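Side-chain contacts in ABC transporter substrate binding protein (Ribose) (PDB 4WT7), which binds the sugar alcohol D-allitol in the crystal and is probably the carbohydrate-binding component of an ABC transporter for sugar uptake: residues Ser132-Trp135 and Gly136-Lys139; Thr165-Ala168 and Ile169-Asp172. One frame throughout, in Å; residues are numbered along the deposited sequence.

Interaction 1: Ser132-Trp135 and Gly136-Lys139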
ATOM      1  N   SER A 132       7.522   1.833   2.973  1.00  8.02           N
ATOM      2  CA  SER A 132       8.189   0.619   3.420  1.00  8.05           C
ATOM      3  C   SER A 132       9.280   0.304   2.401  1.00  8.03           C
ATOM      4  O   SER A 132       9.247   0.833   1.303  1.00  7.99           O
ATOM      5  CB  SER A 132       7.192  -0.562   3.481  1.00  8.12           C
ATOM      6  OG  SER A 132       6.181  -0.340   4.457  1.00  8.16           O
ATOM      7  N   ASP A 133      10.227  -0.560   2.755  1.00  8.43           N
ATOM      8  CA  ASP A 133      11.163  -1.111   1.799  1.00  8.73           C
ATOM      9  C   ASP A 133      10.412  -2.220   1.071  1.00  9.24           C
ATOM     10  O   ASP A 133      10.390  -3.371   1.524  1.00  9.30           O
ATOM     11  CB  ASP A 133      12.377  -1.679   2.511  1.00  8.50           C
ATOM     12  CG  ASP A 133      13.267  -2.511   1.618  1.00 10.13           C
ATOM     13  OD1 ASP A 133      12.892  -2.860   0.477  1.00  9.43           O
ATOM     14  OD2 ASP A 133      14.404  -2.813   2.070  1.00 12.14           O
ATOM     15  N   ASN A 134       9.796  -1.852  -0.040  1.00  8.09           N
ATOM     16  CA  ASN A 134       8.932  -2.761  -0.772  1.00  8.16           C
ATOM     17  C   ASN A 134       9.640  -3.874  -1.528  1.00  8.24           C
ATOM     18  O   ASN A 134       9.038  -4.870  -1.869  1.00  8.33           O
ATOM     19  CB  ASN A 134       8.005  -1.957  -1.670  1.00  8.13           C
ATOM     20  CG  ASN A 134       6.963  -1.264  -0.858  1.00  8.11           C
ATOM     21  OD1 ASN A 134       6.140  -1.920  -0.232  1.00  8.18           O
ATOM     22  ND2 ASN A 134       7.048   0.048  -0.768  1.00  8.04           N
ATOM     23  N   TRP A 135      10.938  -3.743  -1.719  1.00  8.22           N
ATOM     24  CA  TRP A 135      11.690  -4.863  -2.242  1.00  8.32           C
ATOM     25  C   TRP A 135      11.710  -5.997  -1.214  1.00  8.42           C
ATOM     26  O   TRP A 135      11.457  -7.167  -1.552  1.00  8.54           O
ATOM     27  CB  TRP A 135      13.077  -4.391  -2.614  1.00  8.29           C
ATOM     28  CG  TRP A 135      13.037  -3.413  -3.760  1.00  8.22           C
ATOM     29  CD1 TRP A 135      13.004  -3.735  -5.081  1.00  8.26           C
ATOM     30  CD2 TRP A 135      13.009  -1.976  -3.698  1.00  8.11           C
ATOM     31  NE1 TRP A 135      12.980  -2.617  -5.834  1.00  8.18           N
ATOM     32  CE2 TRP A 135      12.990  -1.509  -5.017  1.00  8.08           C
ATOM     33  CE3 TRP A 135      13.044  -1.037  -2.651  1.00  8.05           C
ATOM     34  CZ2 TRP A 135      12.945  -0.138  -5.347  1.00  8.00           C
ATOM     35  CZ3 TRP A 135      13.011   0.329  -2.973  1.00  7.97           C
ATOM     36  CH2 TRP A 135      12.963   0.760  -4.311  1.00  7.95           C
ATOM     37  N   GLY A 136      11.964  -5.626   0.037  1.00  8.39           N
ATOM     38  CA  GLY A 136      11.946  -6.561   1.168  1.00  8.48           C
ATOM     39  C   GLY A 136      10.562  -7.169   1.318  1.00  8.53           C
ATOM     40  O   GLY A 136      10.434  -8.383   1.367  1.00  8.67           O
ATOM     41  N   ILE A 137       9.530  -6.321   1.380  1.00  8.45           N
ATOM     42  CA  ILE A 137       8.159  -6.795   1.486  1.00  8.52           C
ATOM     43  C   ILE A 137       7.821  -7.802   0.389  1.00  8.64           C
ATOM     44  O   ILE A 137       7.322  -8.905   0.650  1.00  8.77           O
ATOM     45  CB  ILE A 137       7.173  -5.629   1.399  1.00  8.43           C
ATOM     46  CG1 ILE A 137       7.116  -4.916   2.751  1.00  8.38           C
ATOM     47  CG2 ILE A 137       5.763  -6.131   1.034  1.00  8.53           C
ATOM     48  CD1 ILE A 137       6.153  -3.760   2.784  1.00  8.32           C
ATOM     49  N   GLY A 138       8.075  -7.414  -0.853  1.00  8.60           N
ATOM     50  CA  GLY A 138       7.605  -8.206  -1.963  1.00  8.72           C
ATOM     51  C   GLY A 138       8.345  -9.509  -2.025  1.00  8.86           C
ATOM     52  O   GLY A 138       7.736 -10.544  -2.294  1.00  9.02           O
ATOM     53  N   LYS A 139       9.647  -9.487  -1.750  1.00  9.44           N
ATOM     54  CA  LYS A 139      10.424 -10.731  -1.757  1.00 12.54           C
ATOM     55  C   LYS A 139      10.020 -11.681  -0.596  1.00 10.83           C
ATOM     56  O   LYS A 139       9.910 -12.913  -0.752  1.00 10.79           O
ATOM     57  CB  LYS A 139      11.925 -10.383  -1.679  1.00 13.66           C
ATOM     58  CG  LYS A 139      12.743 -11.417  -0.916  1.00 15.60           C
ATOM     59  CD  LYS A 139      14.005 -10.839  -0.350  1.00 13.37           C
ATOM     60  CE  LYS A 139      13.822 -10.302   1.037  1.00 10.90           C
ATOM     61  NZ  LYS A 139      14.589 -11.132   1.998  1.00 11.12           N
TER
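Asp133 and Gly136 meet in a capping bond: Gly136 N donates to Asp133 OD1 at 3.0 Å, with an N-H...O angle of 171°. The amide hydrogen arrives from above the carboxylate plane, 59° out of it. CG of Asp133 stands anti to its own backbone N (chi1 169°), which swings the carboxylate forward over the first turn. The same oxygen lies in the plane of the Trp135 indole, at its edge.

Main-chain bonds take over directly behind the cap. Ile137 N reaches Asp133 O at 3.1 Å, and Gly138 N and Lys139 N donate in turn to Asn134 O and Trp135 O. Asp133 is thus the N-cap of helix 134-148, which follows strand 129-131 in this two-lobed periplasmic binding protein, and its negative charge would be expected to suit the positive end of the helix dipole.

Van der Waals contacts gather on the buried flank around CD1 of Ile137. This methyl presses on Ser132 CB at 3.4 Å, closer than normal carbon contact, and has a polar neighbour in Asn134 OD1, 3.5 Å away. The Asn134 and Ile137 side chains run alongside each other in the same direction. Both Ser132 OG and Asn134 OD1 are engaged beyond this turn, the hydroxyl with Gln273 and the amide oxygen with Arg170 NE.

Interaction 2: Thr165-Ala168 and Ile169-Asp172. With X9X (D-allitol), chain C.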
ATOM      1  N   THR A 165       3.716   3.137  -7.075  1.00  7.19           N
ATOM      2  CA  THR A 165       5.065   2.655  -6.759  1.00  7.06           C
ATOM      3  C   THR A 165       5.176   1.418  -5.871  1.00  7.08           C
ATOM      4  O   THR A 165       5.810   0.470  -6.282  1.00  7.18           O
ATOM      5  CB  THR A 165       5.952   3.768  -6.191  1.00  6.86           C
ATOM      6  OG1 THR A 165       5.814   4.922  -7.023  1.00  7.03           O
ATOM      7  CG2 THR A 165       7.396   3.338  -6.174  1.00  6.80           C
ATOM      8  N   PRO A 166       4.607   1.420  -4.649  1.00  7.03           N
ATOM      9  CA  PRO A 166       4.832   0.236  -3.800  1.00  7.10           C
ATOM     10  C   PRO A 166       4.217  -1.055  -4.339  1.00  7.38           C
ATOM     11  O   PRO A 166       4.797  -2.125  -4.171  1.00  7.51           O
ATOM     12  CB  PRO A 166       4.168   0.604  -2.464  1.00  7.06           C
ATOM     13  CG  PRO A 166       3.287   1.747  -2.759  1.00  7.02           C
ATOM     14  CD  PRO A 166       3.937   2.495  -3.906  1.00  6.93           C
ATOM     15  N   CYS A 167       3.083  -0.954  -5.018  1.00  7.94           N
ATOM     16  CA  CYS A 167       2.490  -2.132  -5.647  1.00  8.26           C
ATOM     17  C   CYS A 167       3.310  -2.664  -6.832  1.00  8.38           C
ATOM     18  O   CYS A 167       3.416  -3.889  -7.019  1.00  8.64           O
ATOM     19  CB  CYS A 167       1.072  -1.830  -6.111  1.00  8.44           C
ATOM     20  SG  CYS A 167       0.075  -1.019  -4.860  1.00  8.95           S
ATOM     21  N   ALA A 168       3.852  -1.756  -7.649  1.00  7.84           N
ATOM     22  CA  ALA A 168       4.704  -2.171  -8.756  1.00  7.97           C
ATOM     23  C   ALA A 168       5.877  -2.952  -8.195  1.00  7.93           C
ATOM     24  O   ALA A 168       6.262  -3.999  -8.702  1.00  8.18           O
ATOM     25  CB  ALA A 168       5.220  -0.958  -9.521  1.00  7.85           C
ATOM     26  N   ILE A 169       6.475  -2.428  -7.138  1.00  7.66           N
ATOM     27  CA  ILE A 169       7.658  -3.103  -6.590  1.00  7.66           C
ATOM     28  C   ILE A 169       7.268  -4.478  -6.049  1.00  7.92           C
ATOM     29  O   ILE A 169       8.000  -5.466  -6.230  1.00  8.12           O
ATOM     30  CB  ILE A 169       8.351  -2.233  -5.505  1.00  7.37           C
ATOM     31  CG1 ILE A 169       8.810  -0.889  -6.110  1.00  7.18           C
ATOM     32  CG2 ILE A 169       9.528  -2.973  -4.829  1.00  7.42           C
ATOM     33  CD1 ILE A 169       9.291   0.122  -4.978  1.00  7.84           C
ATOM     34  N   ARG A 170       6.132  -4.552  -5.360  1.00  7.97           N
ATOM     35  CA  ARG A 170       5.720  -5.819  -4.779  1.00  8.27           C
ATOM     36  C   ARG A 170       5.482  -6.835  -5.891  1.00  8.64           C
ATOM     37  O   ARG A 170       5.900  -7.984  -5.781  1.00  8.92           O
ATOM     38  CB  ARG A 170       4.455  -5.653  -3.919  1.00  8.31           C
ATOM     39  CG  ARG A 170       4.695  -4.920  -2.585  1.00  8.07           C
ATOM     40  CD  ARG A 170       3.441  -4.284  -2.029  1.00  8.04           C
ATOM     41  NE  ARG A 170       3.756  -3.199  -1.106  1.00  7.76           N
ATOM     42  CZ  ARG A 170       2.868  -2.344  -0.598  1.00  7.68           C
ATOM     43  NH1 ARG A 170       1.573  -2.429  -0.891  1.00  7.85           N
ATOM     44  NH2 ARG A 170       3.281  -1.382   0.172  1.00  7.47           N
ATOM     45  N   TYR A 171       4.847  -6.403  -6.984  1.00  8.90           N
ATOM     46  CA  TYR A 171       4.583  -7.312  -8.084  1.00  9.08           C
ATOM     47  C   TYR A 171       5.894  -7.757  -8.725  1.00  9.15           C
ATOM     48  O   TYR A 171       6.118  -8.967  -8.926  1.00  9.52           O
ATOM     49  CB  TYR A 171       3.652  -6.677  -9.113  1.00 10.02           C
ATOM     50  CG  TYR A 171       3.474  -7.555 -10.314  1.00  9.90           C
ATOM     51  CD1 TYR A 171       2.673  -8.695 -10.262  1.00 11.86           C
ATOM     52  CD2 TYR A 171       4.142  -7.284 -11.488  1.00  9.65           C
ATOM     53  CE1 TYR A 171       2.521  -9.501 -11.374  1.00 10.51           C
ATOM     54  CE2 TYR A 171       3.986  -8.094 -12.612  1.00 11.37           C
ATOM     55  CZ  TYR A 171       3.162  -9.196 -12.547  1.00 10.55           C
ATOM     56  OH  TYR A 171       3.036 -10.005 -13.667  1.00 11.07           O
ATOM     57  N   ASP A 172       6.772  -6.803  -9.018  1.00  8.85           N
ATOM     58  CA  ASP A 172       8.075  -7.126  -9.594  1.00  8.92           C
ATOM     59  C   ASP A 172       8.830  -8.170  -8.775  1.00  9.47           C
ATOM     60  O   ASP A 172       9.494  -9.072  -9.301  1.00  9.36           O
ATOM     61  CB  ASP A 172       8.931  -5.851  -9.730  1.00  9.53           C
ATOM     62  CG  ASP A 172       8.480  -4.978 -10.865  1.00  9.43           C
ATOM     63  OD1 ASP A 172       7.616  -5.418 -11.661  1.00  9.94           O
ATOM     64  OD2 ASP A 172       8.959  -3.843 -10.985  1.00  8.46           O
TER
HETATM   65  OAA X9X C 401      -2.647   1.729  -4.057  1.00 12.22           O
HETATM   66  CAG X9X C 401      -3.348   0.770  -3.350  1.00  5.73           C
HETATM   67  CAI X9X C 401      -2.791   0.295  -2.048  1.00  5.41           C
HETATM   68  OAC X9X C 401      -1.650  -0.510  -2.224  1.00  9.79           O
HETATM   69  CAK X9X C 401      -2.597   1.436  -1.092  1.00  1.73           C
HETATM   70  OAE X9X C 401      -3.808   2.086  -1.043  1.00 10.31           O
HETATM   71  CAL X9X C 401      -2.319   0.943   0.330  1.00 12.27           C
HETATM   72  OAF X9X C 401      -3.319   0.094   0.775  1.00  9.48           O
HETATM   73  CAJ X9X C 401      -0.945   0.363   0.600  1.00  8.59           C
HETATM   74  OAD X9X C 401      -0.809  -0.963   0.223  1.00 10.55           O
HETATM   75  CAH X9X C 401       0.225   1.174   0.081  1.00  7.04           C
HETATM   76  OAB X9X C 401       1.420   1.053   0.822  1.00 10.03           O
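Residues Thr165-Asp172 form the first turns of helix 165-178, in which four successive amides each hydrogen-bond to the carbonyl four residues back. The spacing runs from 3.1 Å for Ile169 N to Thr165 O. It closes to 2.9 Å for Asp172 N to Ala168 O.

Arg170 carries the side-chain contact. Its aliphatic part passes over the carbonyl of Pro166, with Arg170 CG 3.2 Å from Pro166 O, and the chain is extended from CG to NE, which brings the guanidinium back along the helix toward its N-terminal end. There CB of Pro166 sits over one face of the group, 3.4 Å above the plane and offset toward the rim, with NH2 as its nearest atom. The two terminal nitrogens then grip D-allitol. Arg170 NH1 donates to OAD of D-allitol at 3.0 Å, at the edge and in the guanidinium plane. Arg170 NH2 donates to OAB of D-allitol at 3.1 Å. Both bonds have N-H...O angles of 161°. NH1 is also hydrogen-bonded to Ala225 O, and with Asn134 as a further partner the rotation of the group is fixed from several sides.

Cys167 turns its SG to the ligand as well, with Cys167 SG 3.2 Å from OAC of D-allitol, and approaches the guanidinium obliquely. Away from the sugar alcohol, Thr165 and Ile169 lie side by side, Thr165 CG2 meeting Ile169 CD1 at 3.9 Å, while Thr165 OG1 is hydrogen-bonded to Gly122 N.

Helix 165-178 links strands 153-158 and 184-186 in a beta-alpha-beta unit, and its N-terminal end borders the D-allitol pocket in the interlobe cleft characteristic of type I periplasmic sugar-binding proteins.

Overall arrangement
Interaction 1 spans the N-cap and first turn of helix 134-148, interaction 2 the first turns of helix 165-178; the helices pack against each other with the centres of the two contacts about 8 Å apart. Asn134 joins them: Asn134 OD1 lies 2.8 Å from Arg170 NE, a probable hydrogen bond, while Asn134 ND2 packs on Pro166 CB at 3.4 Å. CG2 of Ile169 fits against the backbone of Asn134 and Trp135. Interaction 2 touches D-allitol directly, whereas the Asn134 side chain remains about 6 Å from the ligand and is placed as a second-shell residue, consistent with its steadying the arginine. Gln273 is hydrogen-bonded through OE1 to Ser132 OG and through NE2 to D-allitol.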